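Local coordinates for protein histidinol dehydrogenase (Elizabethkingia anophelis NUHP1, PDB 6AN0) that probably catalyses the last step of histidine biosynthesis, the zinc-dependent, two-stage oxidation of L-histidinol to L-histidine with NAD as the electron acceptor, at residues A[13-18]-A[312-317]; A[144-149]-A[368-373]; A[243-248]-A[333-338]; A[259-264]-A[300-305]. One frame throughout, in Å; residues are numbered along the deposited sequence.

Contact 1. Residues A[13-18]-A[312-317]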
loop_
_atom_site.group_PDB
_atom_site.type_symbol
_atom_site.label_atom_id
_atom_site.label_comp_id
_atom_site.label_asym_id
_atom_site.label_seq_id
_atom_site.Cartn_x
_atom_site.Cartn_y
_atom_site.Cartn_z
ATOM N N ILE A 13 17.008 6.586 33.605
ATOM C CA ILE A 13 16.901 7.986 34.011
ATOM C C ILE A 13 17.895 8.803 33.194
ATOM O O ILE A 13 19.110 8.729 33.423
ATOM C CB ILE A 13 17.156 8.171 35.513
ATOM C CG1 ILE A 13 16.301 7.202 36.333
ATOM C CG2 ILE A 13 16.868 9.607 35.912
ATOM C CD1 ILE A 13 14.796 7.353 36.105
ATOM N N ASN A 14 17.376 9.617 32.278
ATOM C CA ASN A 14 18.183 10.463 31.405
ATOM C C ASN A 14 19.260 9.668 30.655
ATOM O O ASN A 14 20.450 9.947 30.789
ATOM C CB ASN A 14 18.821 11.606 32.184
ATOM C CG ASN A 14 17.811 12.432 32.961
ATOM O OD1 ASN A 14 17.895 12.528 34.187
ATOM N ND2 ASN A 14 16.858 13.040 32.258
ATOM N N PRO A 15 18.869 8.677 29.849
ATOM C CA PRO A 15 19.868 7.947 29.076
ATOM C C PRO A 15 20.475 8.844 28.008
ATOM O O PRO A 15 19.791 9.723 27.456
ATOM C CB PRO A 15 19.062 6.795 28.452
ATOM C CG PRO A 15 17.678 7.324 28.350
ATOM C CD PRO A 15 17.494 8.238 29.533
ATOM N N PRO A 16 21.754 8.667 27.696
ATOM C CA PRO A 16 22.365 9.462 26.627
ATOM C C PRO A 16 21.788 9.094 25.269
ATOM O O PRO A 16 21.170 8.042 25.087
ATOM C CB PRO A 16 23.849 9.097 26.715
ATOM C CG PRO A 16 23.854 7.727 27.319
ATOM C CD PRO A 16 22.701 7.708 28.288
ATOM N N LEU A 17 22.004 9.988 24.300
ATOM C CA LEU A 17 21.535 9.737 22.941
ATOM C C LEU A 17 22.190 8.508 22.323
ATOM O O LEU A 17 21.624 7.918 21.396
ATOM C CB LEU A 17 21.790 10.962 22.059
ATOM N N SER A 18 23.361 8.104 22.822
ATOM C CA SER A 18 24.047 6.930 22.295
ATOM C C SER A 18 23.353 5.626 22.669
ATOM O O SER A 18 23.616 4.596 22.037
ATOM C CB SER A 18 25.492 6.907 22.791
ATOM O OG SER A 18 25.545 7.036 24.201
ATOM N N ILE A 312 11.206 5.639 30.874
ATOM C CA ILE A 312 12.360 6.474 30.560
ATOM C C ILE A 312 12.059 7.913 30.951
ATOM O O ILE A 312 11.034 8.470 30.542
ATOM C CB ILE A 312 12.718 6.383 29.062
ATOM C CG1 ILE A 312 12.878 4.913 28.652
ATOM C CG2 ILE A 312 13.985 7.190 28.764
ATOM C CD1 ILE A 312 13.003 4.688 27.162
ATOM N N VAL A 313 12.958 8.522 31.720
ATOM C CA VAL A 313 12.872 9.942 32.049
ATOM C C VAL A 313 13.745 10.727 31.080
ATOM O O VAL A 313 14.937 10.436 30.923
ATOM C CB VAL A 313 13.282 10.217 33.505
ATOM C CG1 VAL A 313 13.235 11.711 33.773
ATOM C CG2 VAL A 313 12.359 9.486 34.452
ATOM N N LEU A 314 13.148 11.718 30.428
ATOM C CA LEU A 314 13.834 12.617 29.512
ATOM C C LEU A 314 13.449 14.046 29.871
ATOM O O LEU A 314 12.305 14.304 30.254
ATOM C CB LEU A 314 13.459 12.293 28.048
ATOM C CG LEU A 314 13.879 10.904 27.547
ATOM C CD1 LEU A 314 13.214 10.539 26.205
ATOM C CD2 LEU A 314 15.406 10.801 27.456
ATOM N N ASP A 315 14.388 14.979 29.735
ATOM C CA ASP A 315 14.257 16.262 30.417
ATOM C C ASP A 315 13.450 17.304 29.640
ATOM O O ASP A 315 13.468 18.476 30.018
ATOM C CB ASP A 315 15.641 16.820 30.781
ATOM C CG ASP A 315 16.531 17.059 29.576
ATOM O OD1 ASP A 315 16.051 16.983 28.425
ATOM O OD2 ASP A 315 17.733 17.329 29.790
ATOM N N SER A 316 12.739 16.914 28.581
ATOM C CA SER A 316 11.833 17.841 27.914
ATOM C C SER A 316 10.837 17.057 27.073
ATOM O O SER A 316 11.094 15.916 26.675
ATOM C CB SER A 316 12.590 18.849 27.040
ATOM O OG SER A 316 13.101 18.234 25.871
ATOM N N ILE A 317 9.687 17.690 26.806
ATOM C CA ILE A 317 8.689 17.086 25.921
ATOM C C ILE A 317 9.250 16.951 24.512
ATOM O O ILE A 317 8.986 15.963 23.817
ATOM C CB ILE A 317 7.378 17.900 25.941
ATOM C CG1 ILE A 317 6.726 17.824 27.321
ATOM C CG2 ILE A 317 6.392 17.403 24.879
ATOM C CD1 ILE A 317 5.557 18.773 27.512
#

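Contact 2. Residues A[144-149]-A[368-373]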
loop_
_atom_site.group_PDB
_atom_site.type_symbol
_atom_site.label_atom_id
_atom_site.label_comp_id
_atom_site.label_asym_id
_atom_site.label_seq_id
_atom_site.Cartn_x
_atom_site.Cartn_y
_atom_site.Cartn_z
ATOM N N VAL A 144 -14.073 -6.902 13.326
ATOM C CA VAL A 144 -15.063 -7.033 12.259
ATOM C C VAL A 144 -15.582 -5.660 11.844
ATOM O O VAL A 144 -15.685 -5.353 10.649
ATOM C CB VAL A 144 -16.210 -7.962 12.696
ATOM C CG1 VAL A 144 -17.278 -8.016 11.618
ATOM C CG2 VAL A 144 -15.671 -9.360 13.010
ATOM N N LEU A 145 -15.914 -4.810 12.824
ATOM C CA LEU A 145 -16.352 -3.449 12.499
ATOM C C LEU A 145 -15.262 -2.665 11.778
ATOM O O LEU A 145 -15.539 -1.952 10.803
ATOM C CB LEU A 145 -16.761 -2.693 13.769
ATOM C CG LEU A 145 -17.964 -3.218 14.546
ATOM C CD1 LEU A 145 -18.179 -2.379 15.805
ATOM C CD2 LEU A 145 -19.207 -3.225 13.658
ATOM N N MET A 146 -14.019 -2.775 12.255
ATOM C CA MET A 146 -12.924 -1.951 11.740
ATOM C C MET A 146 -12.604 -2.255 10.279
ATOM O O MET A 146 -12.120 -1.377 9.551
ATOM C CB MET A 146 -11.661 -2.170 12.581
ATOM C CG MET A 146 -11.770 -1.721 14.034
ATOM S SD MET A 146 -11.993 0.069 14.167
ATOM C CE MET A 146 -12.447 0.256 15.899
ATOM N N LEU A 147 -12.791 -3.498 9.850
ATOM C CA LEU A 147 -12.462 -3.893 8.486
ATOM C C LEU A 147 -13.690 -3.987 7.600
ATOM O O LEU A 147 -13.627 -3.615 6.424
ATOM C CB LEU A 147 -11.730 -5.240 8.484
ATOM C CG LEU A 147 -10.458 -5.243 9.330
ATOM C CD1 LEU A 147 -9.832 -6.634 9.335
ATOM C CD2 LEU A 147 -9.436 -4.207 8.841
ATOM N N GLY A 148 -14.818 -4.421 8.167
ATOM C CA GLY A 148 -16.029 -4.569 7.371
ATOM C C GLY A 148 -16.666 -3.242 6.990
ATOM O O GLY A 148 -17.213 -3.101 5.893
ATOM N N ILE A 149 -16.621 -2.257 7.882
ATOM C CA ILE A 149 -17.348 -1.011 7.624
ATOM C C ILE A 149 -16.689 -0.239 6.478
ATOM O O ILE A 149 -17.400 0.196 5.553
ATOM C CB ILE A 149 -17.485 -0.158 8.905
ATOM C CG1 ILE A 149 -18.538 -0.781 9.831
ATOM C CG2 ILE A 149 -17.894 1.292 8.562
ATOM C CD1 ILE A 149 -18.733 -0.055 11.170
ATOM N N GLY A 368 -14.112 5.935 16.511
ATOM C CA GLY A 368 -14.318 6.016 15.083
ATOM C C GLY A 368 -13.066 5.797 14.263
ATOM O O GLY A 368 -13.168 5.472 13.070
ATOM N N THR A 369 -11.884 5.977 14.856
ATOM C CA THR A 369 -10.642 5.694 14.155
ATOM C C THR A 369 -10.485 4.185 14.000
ATOM O O THR A 369 -11.197 3.395 14.626
ATOM C CB THR A 369 -9.448 6.265 14.920
ATOM O OG1 THR A 369 -9.409 5.689 16.237
ATOM C CG2 THR A 369 -9.574 7.783 15.051
ATOM N N ASN A 370 -9.536 3.781 13.160
ATOM C CA ASN A 370 -9.327 2.360 12.895
ATOM C C ASN A 370 -8.249 1.790 13.813
ATOM O O ASN A 370 -7.168 2.368 13.931
ATOM C CB ASN A 370 -8.920 2.137 11.442
ATOM C CG ASN A 370 -9.324 0.779 10.954
ATOM O OD1 ASN A 370 -8.764 -0.233 11.380
ATOM N ND2 ASN A 370 -10.340 0.739 10.095
ATOM N N HIS A 371 -8.529 0.645 14.440
ATOM C CA HIS A 371 -7.542 0.061 15.342
ATOM C C HIS A 371 -6.600 -0.918 14.651
ATOM O O HIS A 371 -5.722 -1.492 15.319
ATOM C CB HIS A 371 -8.231 -0.580 16.573
ATOM C CG HIS A 371 -8.862 -1.930 16.352
ATOM N ND1 HIS A 371 -9.881 -2.393 17.161
ATOM C CD2 HIS A 371 -8.592 -2.936 15.483
ATOM C CE1 HIS A 371 -10.224 -3.614 16.787
ATOM N NE2 HIS A 371 -9.456 -3.967 15.770
ATOM N N THR A 372 -6.762 -1.138 13.341
ATOM C CA THR A 372 -5.880 -2.042 12.586
ATOM C C THR A 372 -4.700 -1.207 12.093
ATOM O O THR A 372 -4.785 -0.520 11.067
ATOM C CB THR A 372 -6.633 -2.717 11.445
ATOM O OG1 THR A 372 -7.800 -3.354 11.976
ATOM C CG2 THR A 372 -5.776 -3.815 10.819
ATOM N N LEU A 373 -3.595 -1.266 12.833
ATOM C CA LEU A 373 -2.530 -0.275 12.788
ATOM C C LEU A 373 -1.158 -0.919 12.656
ATOM O O LEU A 373 -0.946 -2.042 13.117
ATOM C CB LEU A 373 -2.549 0.579 14.058
ATOM C CG LEU A 373 -3.778 1.454 14.264
ATOM C CD1 LEU A 373 -3.869 1.877 15.730
ATOM C CD2 LEU A 373 -3.658 2.680 13.371
#

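Contact 3. Residues A[243-248]-A[333-338]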
loop_
_atom_site.group_PDB
_atom_site.type_symbol
_atom_site.label_atom_id
_atom_site.label_comp_id
_atom_site.label_asym_id
_atom_site.label_seq_id
_atom_site.Cartn_x
_atom_site.Cartn_y
_atom_site.Cartn_z
ATOM N N VAL A 243 2.223 0.372 22.848
ATOM C CA VAL A 243 1.862 1.764 23.100
ATOM C C VAL A 243 3.088 2.499 23.624
ATOM O O VAL A 243 3.923 1.939 24.340
ATOM C CB VAL A 243 0.668 1.911 24.090
ATOM C CG1 VAL A 243 1.049 1.443 25.503
ATOM C CG2 VAL A 243 0.166 3.362 24.139
ATOM N N LEU A 244 3.188 3.776 23.268
ATOM C CA LEU A 244 4.137 4.684 23.886
ATOM C C LEU A 244 3.344 5.854 24.444
ATOM O O LEU A 244 2.494 6.414 23.744
ATOM C CB LEU A 244 5.197 5.154 22.881
ATOM C CG LEU A 244 6.365 6.009 23.387
ATOM C CD1 LEU A 244 7.593 5.766 22.518
ATOM C CD2 LEU A 244 6.011 7.512 23.401
ATOM N N VAL A 245 3.584 6.177 25.712
ATOM C CA VAL A 245 2.926 7.281 26.402
ATOM C C VAL A 245 3.972 8.335 26.729
ATOM O O VAL A 245 5.064 8.007 27.205
ATOM C CB VAL A 245 2.228 6.805 27.693
ATOM C CG1 VAL A 245 1.517 7.978 28.398
ATOM C CG2 VAL A 245 1.274 5.657 27.395
ATOM N N ILE A 246 3.624 9.602 26.502
ATOM C CA ILE A 246 4.419 10.747 26.942
ATOM C C ILE A 246 3.631 11.479 28.024
ATOM O O ILE A 246 2.483 11.888 27.796
ATOM C CB ILE A 246 4.750 11.692 25.778
ATOM C CG1 ILE A 246 5.543 10.945 24.694
ATOM C CG2 ILE A 246 5.521 12.909 26.287
ATOM C CD1 ILE A 246 5.946 11.843 23.498
ATOM N N ALA A 247 4.243 11.663 29.194
ATOM C CA ALA A 247 3.547 12.214 30.355
ATOM C C ALA A 247 4.360 13.331 31.000
ATOM O O ALA A 247 5.545 13.148 31.285
ATOM C CB ALA A 247 3.275 11.110 31.390
ATOM N N ASP A 248 3.724 14.477 31.254
ATOM C CA ASP A 248 4.363 15.531 32.030
ATOM C C ASP A 248 3.651 15.646 33.378
ATOM O O ASP A 248 2.872 14.764 33.760
ATOM C CB ASP A 248 4.401 16.849 31.234
ATOM C CG ASP A 248 3.023 17.458 31.000
ATOM O OD1 ASP A 248 2.021 16.960 31.548
ATOM O OD2 ASP A 248 2.947 18.460 30.251
ATOM N N ILE A 333 0.193 7.982 23.078
ATOM C CA ILE A 333 -0.668 8.755 23.975
ATOM C C ILE A 333 0.107 9.977 24.458
ATOM O O ILE A 333 1.158 9.846 25.099
ATOM C CB ILE A 333 -1.170 7.915 25.160
ATOM C CG1 ILE A 333 -1.917 6.665 24.657
ATOM C CG2 ILE A 333 -2.076 8.766 26.067
ATOM C CD1 ILE A 333 -2.503 5.781 25.767
ATOM N N LEU A 334 -0.420 11.171 24.174
ATOM C CA LEU A 334 0.194 12.418 24.640
ATOM C C LEU A 334 -0.564 12.877 25.878
ATOM O O LEU A 334 -1.541 13.622 25.790
ATOM C CB LEU A 334 0.182 13.495 23.559
ATOM C CG LEU A 334 0.968 13.195 22.288
ATOM C CD1 LEU A 334 0.958 14.460 21.416
ATOM C CD2 LEU A 334 2.411 12.721 22.598
ATOM N N ALA A 335 -0.098 12.439 27.048
ATOM C CA ALA A 335 -0.710 12.825 28.317
ATOM C C ALA A 335 -0.035 14.092 28.838
ATOM O O ALA A 335 0.625 14.127 29.881
ATOM C CB ALA A 335 -0.628 11.676 29.322
ATOM N N ILE A 336 -0.196 15.159 28.061
ATOM C CA ILE A 336 0.493 16.406 28.337
ATOM C C ILE A 336 -0.457 17.563 28.106
ATOM O O ILE A 336 -1.509 17.434 27.473
ATOM C CB ILE A 336 1.753 16.616 27.470
ATOM C CG1 ILE A 336 1.336 16.788 25.990
ATOM C CG2 ILE A 336 2.766 15.506 27.698
ATOM C CD1 ILE A 336 2.478 16.784 25.003
ATOM N N GLU A 337 -0.035 18.696 28.648
ATOM C CA GLU A 337 -0.670 19.985 28.463
ATOM C C GLU A 337 -0.493 20.481 27.033
ATOM O O GLU A 337 0.584 20.334 26.444
ATOM C CB GLU A 337 -0.012 20.965 29.428
ATOM C CG GLU A 337 -0.860 22.082 29.933
ATOM C CD GLU A 337 -0.231 22.717 31.152
ATOM O OE1 GLU A 337 0.970 23.077 31.099
ATOM O OE2 GLU A 337 -0.927 22.827 32.181
ATOM N N ASN A 338 -1.551 21.093 26.491
ATOM C CA ASN A 338 -1.474 21.888 25.261
ATOM C C ASN A 338 -0.919 21.075 24.085
ATOM O O ASN A 338 0.044 21.476 23.422
ATOM C CB ASN A 338 -0.645 23.149 25.493
ATOM C CG ASN A 338 -1.282 24.076 26.512
ATOM O OD1 ASN A 338 -2.507 24.185 26.579
ATOM N ND2 ASN A 338 -0.460 24.734 27.317
#

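Contact 4. Residues A[259-264]-A[300-305]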
loop_
_atom_site.group_PDB
_atom_site.type_symbol
_atom_site.label_atom_id
_atom_site.label_comp_id
_atom_site.label_asym_id
_atom_site.label_seq_id
_atom_site.Cartn_x
_atom_site.Cartn_y
_atom_site.Cartn_z
ATOM N N ASP A 259 -3.681 2.873 31.152
ATOM C CA ASP A 259 -3.432 2.804 29.712
ATOM C C ASP A 259 -2.328 1.801 29.388
ATOM O O ASP A 259 -2.473 0.971 28.478
ATOM C CB ASP A 259 -3.081 4.193 29.174
ATOM C CG ASP A 259 -4.263 5.157 29.259
ATOM O OD1 ASP A 259 -5.415 4.671 29.259
ATOM O OD2 ASP A 259 -4.051 6.390 29.319
ATOM N N LEU A 260 -1.213 1.868 30.120
ATOM C CA LEU A 260 -0.140 0.893 29.940
ATOM C C LEU A 260 -0.654 -0.525 30.133
ATOM O O LEU A 260 -0.342 -1.425 29.343
ATOM C CB LEU A 260 0.998 1.169 30.920
ATOM C CG LEU A 260 1.744 2.492 30.782
ATOM C CD1 LEU A 260 2.746 2.616 31.915
ATOM C CD2 LEU A 260 2.429 2.569 29.412
ATOM N N LEU A 261 -1.422 -0.753 31.200
ATOM C CA LEU A 261 -1.886 -2.109 31.468
ATOM C C LEU A 261 -2.910 -2.564 30.439
ATOM O O LEU A 261 -3.004 -3.761 30.155
ATOM C CB LEU A 261 -2.449 -2.200 32.883
ATOM C CG LEU A 261 -1.356 -2.141 33.958
ATOM C CD1 LEU A 261 -1.945 -1.996 35.339
ATOM C CD2 LEU A 261 -0.492 -3.394 33.891
ATOM N N SER A 262 -3.673 -1.631 29.859
ATOM C CA SER A 262 -4.613 -2.020 28.812
ATOM C C SER A 262 -3.876 -2.585 27.603
ATOM O O SER A 262 -4.308 -3.584 27.019
ATOM C CB SER A 262 -5.508 -0.837 28.418
ATOM O OG SER A 262 -4.805 0.170 27.715
ATOM N N GLN A 263 -2.748 -1.980 27.227
ATOM C CA GLN A 263 -1.960 -2.528 26.130
ATOM C C GLN A 263 -1.255 -3.824 26.537
ATOM O O GLN A 263 -1.190 -4.773 25.744
ATOM C CB GLN A 263 -0.938 -1.492 25.658
ATOM C CG GLN A 263 -0.065 -1.982 24.503
ATOM C CD GLN A 263 -0.896 -2.331 23.292
ATOM O OE1 GLN A 263 -1.017 -3.497 22.919
ATOM N NE2 GLN A 263 -1.488 -1.323 22.680
ATOM N N ALA A 264 -0.730 -3.890 27.770
ATOM C CA ALA A 264 0.059 -5.054 28.191
ATOM C C ALA A 264 -0.774 -6.325 28.242
ATOM O O ALA A 264 -0.257 -7.413 27.958
ATOM C CB ALA A 264 0.690 -4.821 29.563
ATOM N N SER A 300 -1.000 -12.385 34.484
ATOM C CA SER A 300 0.148 -13.168 34.032
ATOM C C SER A 300 0.615 -12.703 32.656
ATOM O O SER A 300 1.813 -12.485 32.425
ATOM C CB SER A 300 -0.214 -14.657 34.015
ATOM O OG SER A 300 0.832 -15.442 33.457
ATOM N N ILE A 301 -0.322 -12.515 31.732
ATOM C CA ILE A 301 0.049 -12.042 30.406
ATOM C C ILE A 301 0.639 -10.634 30.476
ATOM O O ILE A 301 1.665 -10.348 29.846
ATOM C CB ILE A 301 -1.172 -12.116 29.473
ATOM C CG1 ILE A 301 -1.569 -13.575 29.227
ATOM C CG2 ILE A 301 -0.905 -11.363 28.187
ATOM C CD1 ILE A 301 -2.950 -13.728 28.648
ATOM N N ALA A 302 0.009 -9.730 31.236
ATOM C CA ALA A 302 0.519 -8.358 31.296
ATOM C C ALA A 302 1.900 -8.311 31.936
ATOM O O ALA A 302 2.760 -7.529 31.514
ATOM C CB ALA A 302 -0.446 -7.450 32.066
ATOM N N SER A 303 2.124 -9.140 32.962
ATOM C CA SER A 303 3.425 -9.183 33.626
ATOM C C SER A 303 4.527 -9.614 32.663
ATOM O O SER A 303 5.639 -9.069 32.692
ATOM C CB SER A 303 3.371 -10.127 34.829
ATOM O OG SER A 303 2.435 -9.685 35.795
ATOM N N GLN A 304 4.247 -10.607 31.808
ATOM C CA GLN A 304 5.236 -11.014 30.812
ATOM C C GLN A 304 5.556 -9.875 29.843
ATOM O O GLN A 304 6.717 -9.678 29.468
ATOM C CB GLN A 304 4.747 -12.240 30.047
ATOM C CG GLN A 304 4.526 -13.468 30.925
ATOM C CD GLN A 304 3.867 -14.599 30.167
ATOM O OE1 GLN A 304 4.446 -15.157 29.232
ATOM N NE2 GLN A 304 2.641 -14.936 30.557
ATOM N N ALA A 305 4.542 -9.126 29.413
ATOM C CA ALA A 305 4.811 -7.992 28.532
ATOM C C ALA A 305 5.589 -6.896 29.253
ATOM O O ALA A 305 6.443 -6.237 28.649
ATOM C CB ALA A 305 3.506 -7.432 27.963
#

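Contact 1. Residues A[13-18]-A[312-317]
The carboxamide of N14 leans over the end of strand 310-313: V313 O and V313 CG1 lie over one face of the amide, with V313 O 3.5 Å from N14 ND2, and D315 N lies past ND2 at 4.0 Å, close to the amide plane. Neither V313 O nor D315 N is hydrogen-bonded to the amide, and D315 N, buried here, finds no partner in the model. CG of N14 stands beside its own backbone N (chi1 -54°), which folds the amide back over 312-317 although CB starts away from it. The puckered ring of P15 applies its CG and CD atoms to I312 CG2, with P15 CG at 3.7 Å, while P15 CD also meets L314 CD2 at 3.9 Å. One backbone bond joins the segments, N14 N to V313 O at 2.9 Å, somewhat bent (140° at the hydrogen). I13 and V313 pair as a parallel bridge with their side chains side by side, I13 CD1 against V313 CG2 at 3.6 Å. Strand 10-13 is the outermost strand on this side of the six-stranded parallel sheet. L282 of helix 279-293 packs on I13 and V313, and F323 of helix 317-327 on I312 and L314.

Contact 2. Residues A[144-149]-A[368-373]
M146 and H371 make the tightly packed part of this contact. The methionine sets CG squarely over the centre of the imidazole, 3.5 Å from the H371 centroid and 2° off the ring normal, a CH-pi contact in which all five ring atoms are about equally distant. A bend at chi2 (-65°) brings SD to H371 N, from which it accepts a weak bond at 3.5 Å, and to T369 O, with CE close behind. Next to it N370 reaches the helix backbone, ND2 donating to M146 O at 2.8 Å; the acceptor lies 18° out of the amide plane. The same amide is held at its other end, because N370 OD1 takes T372 N at 2.9 Å on a lone pair in the carbonyl plane, an Asx turn that fixes the rotation of the group. The T372 and T369 side chains are the looser part: L147 CD2 meets T372 OG1 at 3.6 Å, a methyl-to-hydroxyl contact of small area, and the T369 side chain leaves for C119 of the second subunit, a buried side too. H371 is the partly exposed residue; its ring is held by ND1 to D364 O and NE2 to T143 OG1. The side chain of H371 is about 6 Å from a bound zinc ion. Helix 142-154 is backed by I97 of helix 84-102 and by T178 of helix 173-181, and its M146 side receives the loop after helix 360-365.

Contact 3. Residues A[243-248]-A[333-338]
I246 sits between I333 and A335 in parallel register, the axes of 243-247 and 333-335 lying 17° from parallel and 4.8 Å apart at their closest. I246 N donates to I333 O at 2.8 Å. I246 O accepts from A335 N at 2.7 Å, and I333 N bonds to L244 O. The pairing frays toward the C-terminal ends of the strands, where D248 N to A335 O is weak and A335 centres an inverse gamma turn. On the face of V245, A247, I333 and A335, V245 CG2 lies alongside I333 CB at 4.0 Å, and V243 CG2 meets I333 CG1 obliquely. On the face of I246 and L334, I246 CD1 extends beside L334 CD2 at 3.8 Å, and I246 CG2 reaches I336 CG2. D248 turns its carboxylate across I336 (chi1 67°), OD2 against I336 CB at 3.5 Å and weakly bonded to E337 N, while OD1 is held by T250. Helix 253-264 covers the V245 face and helix 317-327 the I246 face, giving the three-layer architecture of a doubly wound, Rossmann-like alpha/beta domain. Strand order reverses between these two central strands, and their N-terminal ends approach the zinc site, the V243 side chain lying about 9 Å from the metal.

Contact 4. Residues A[259-264]-A[300-305]
The carbonyl oxygen of A264, at the last residue of helix 253-264, is approached by carbon atoms of helix 299-307: A302 CA comes to A264 O at 3.6 Å in a CA-H...O contact (155° at the hydrogen), A305 CB lies 3.8 Å from that oxygen, and I301 CG2 closes in at 4.0 Å. The branch that I301 offers is the CG2 methyl, because CG1 and the rest of the chain lead off from the contact (chi1 -67°). Beside the carbonyl, methyl meets methyl. A264 CB sits 3.8 Å from A302 CB and a little farther from A305 CB, so one alanine rests against two residues of a single helical face. L261, one turn earlier, adds a looser touch with CD2 on A302 CB at 4.4 Å; L293 of helix 279-293 packs on both L261 and A302. The short axes cross nearly at right angles (102°) and come within 9.0 Å, a spacing consistent with the methyl side chains of A264, A302 and A305 at the crossing. Q263 faces elsewhere, OE1 bonded to S241 OG. Both residues are predicted to bind substrate, and Q263 is also a predicted zinc ligand. The chemistry between the helices is therefore van der Waals packing with one weak C-H...O component, and it implies an interface set by shape, while D259 forms a salt bridge to R430 of the second subunit and Q263 probably belongs to the active site.

From the N terminus, strand 10-13 leads into contact 1, which closes the first loop only at 312-317 and so adds an edge to the parallel sheet. Contact 2 opens next at 144-149 and closes last, at 368-373, joining a helix that packs among helices 84-102 and 173-181 to the loop near the zinc site; it crosses contact 1. Contact 3 opens at 243-248, closes at 333-338, crosses contact 1 and nests within contact 2. Contact 4, 259-264 with 300-305, is nested inside all three. Contacts 3 and 4 touch where V243 meets Q263 and V245 meets L260; contacts 1 and 3 touch through I317 on D248 and I336.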